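Local structure of fuculose-1-phosphate aldolase (Thermus thermophilus, 2FK5) at residues A[38-41]-A[45-48]. The protein is a class II aldolase of the aldolase and adducin family, with an alpha/beta fold built around a central beta-sheet. Sequence-based numbering, arbitrary orientation.
With SO4 (sulfate ion), chain C.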
loop_
_atom_site.group_PDB
_atom_site.type_symbol
_atom_site.label_atom_id
_atom_site.label_comp_id
_atom_site.label_asym_id
_atom_site.label_seq_id
_atom_site.Cartn_x
_atom_site.Cartn_y
_atom_site.Cartn_z
ATOM N N LEU A 38 -0.212 15.110 -23.417
ATOM C CA LEU A 38 -1.133 14.150 -22.827
ATOM C C LEU A 38 -1.269 14.549 -21.363
ATOM O O LEU A 38 -0.276 14.649 -20.667
ATOM C CB LEU A 38 -0.526 12.744 -22.936
ATOM C CG LEU A 38 -1.377 11.547 -22.502
ATOM C CD1 LEU A 38 -2.618 11.475 -23.366
ATOM C CD2 LEU A 38 -0.562 10.250 -22.623
ATOM N N ILE A 39 -2.491 14.762 -20.900
ATOM C CA ILE A 39 -2.703 15.193 -19.530
ATOM C C ILE A 39 -3.871 14.469 -18.879
ATOM O O ILE A 39 -4.749 13.939 -19.562
ATOM C CB ILE A 39 -2.956 16.729 -19.506
ATOM C CG1 ILE A 39 -2.997 17.265 -18.075
ATOM C CG2 ILE A 39 -4.266 17.044 -20.214
ATOM C CD1 ILE A 39 -2.976 18.793 -18.027
ATOM N N THR A 40 -3.864 14.444 -17.546
ATOM C CA THR A 40 -4.922 13.824 -16.770
ATOM C C THR A 40 -6.217 14.621 -16.917
ATOM O O THR A 40 -6.197 15.854 -17.019
ATOM C CB THR A 40 -4.552 13.773 -15.266
ATOM O OG1 THR A 40 -4.155 15.079 -14.831
ATOM C CG2 THR A 40 -3.408 12.788 -15.027
ATOM N N LYS A 41 -7.346 13.920 -16.931
ATOM C CA LYS A 41 -8.641 14.583 -17.059
ATOM C C LYS A 41 -9.046 15.283 -15.770
ATOM O O LYS A 41 -8.483 15.035 -14.707
ATOM C CB LYS A 41 -9.733 13.579 -17.436
ATOM C CG LYS A 41 -9.620 13.012 -18.835
ATOM C CD LYS A 41 -10.778 12.059 -19.114
ATOM C CE LYS A 41 -10.667 11.456 -20.500
ATOM N NZ LYS A 41 -11.754 10.472 -20.748
ATOM N N GLN A 45 -9.436 10.636 -9.881
ATOM C CA GLN A 45 -8.615 10.308 -8.719
ATOM C C GLN A 45 -7.249 9.929 -9.292
ATOM O O GLN A 45 -7.073 8.833 -9.822
ATOM C CG GLN A 45 -10.659 9.298 -7.505
ATOM C CD GLN A 45 -10.820 10.344 -6.412
ATOM O OE1 GLN A 45 -10.234 10.230 -5.333
ATOM N NE2 GLN A 45 -11.620 11.370 -6.686
ATOM N N LYS A 46 -6.289 10.840 -9.194
ATOM C CA LYS A 46 -4.962 10.590 -9.737
ATOM C C LYS A 46 -4.229 9.408 -9.130
ATOM O O LYS A 46 -3.416 8.770 -9.798
ATOM C CB LYS A 46 -4.093 11.840 -9.613
ATOM C CG LYS A 46 -4.451 12.931 -10.601
ATOM C CD LYS A 46 -5.760 13.599 -10.239
ATOM C CE LYS A 46 -6.103 14.673 -11.245
ATOM N NZ LYS A 46 -7.179 15.561 -10.757
ATOM N N ALA A 47 -4.506 9.114 -7.866
ATOM C CA ALA A 47 -3.845 8.002 -7.199
ATOM C C ALA A 47 -4.317 6.689 -7.795
ATOM O O ALA A 47 -3.717 5.639 -7.567
ATOM C CB ALA A 47 -4.146 8.032 -5.704
ATOM N N ARG A 48 -5.396 6.754 -8.567
ATOM C CA ARG A 48 -5.960 5.555 -9.182
ATOM C C ARG A 48 -6.319 5.790 -10.649
ATOM O O ARG A 48 -7.447 5.540 -11.066
ATOM C CB ARG A 48 -7.212 5.120 -8.407
ATOM C CD ARG A 48 -8.300 4.667 -6.183
ATOM N NE ARG A 48 -8.132 4.408 -4.752
ATOM C CZ ARG A 48 -7.743 3.244 -4.236
ATOM N NH1 ARG A 48 -7.476 2.216 -5.033
ATOM N NH2 ARG A 48 -7.634 3.100 -2.919
HETATM S S SO4 C . -8.078 18.873 -12.178
HETATM O O1 SO4 C . -6.767 18.626 -12.918
HETATM O O2 SO4 C . -9.029 19.544 -13.165
HETATM O O3 SO4 C . -8.636 17.611 -11.864
HETATM O O4 SO4 C . -7.769 19.875 -11.219
#
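Lys-46 reaches across to Thr-40 with the far end of its side chain: its CE stands 4.1 Å from Thr-40 OG1, a loose approach, with no hydrogen bond across the two segments. The two side chains meet at about a right angle, and the interface is small, 89 Å² in all. Beyond CE, Lys-46 NZ donates to the sulfate, 2.7 Å from SO4 O3, while Lys-41 O lies 4.2 Å from the same NZ, too far for a bond. A bend at chi2 (72°) followed by an extended end brings the ammonium group there, although Lys-46 CA lies 7.7 Å from Thr-40 CA. Thr-25 O accepts a second hydrogen bond from NZ and Val-44 O a weak one, so the ammonium of this buried lysine has protein carbonyls as well as the anion.

In the class II aldolase fold, this is where strand 36-40 of the central sheet runs into the loop leading to strand 54-58, with a 3-10 turn at 46-47. Ser-42, Gly-43, Asn-28, Ser-68 and Val-69 complete the sulfate site; the ion probably comes from the crystallisation liquor. Thr-40 is held by backbone bonding to Phe-29 of the adjacent strand, and its OG1 makes a weak hydrogen bond with Phe-29 N. Arg-48 N bonds Gln-45 O at 3.0 Å, closing the turn that carries Lys-46.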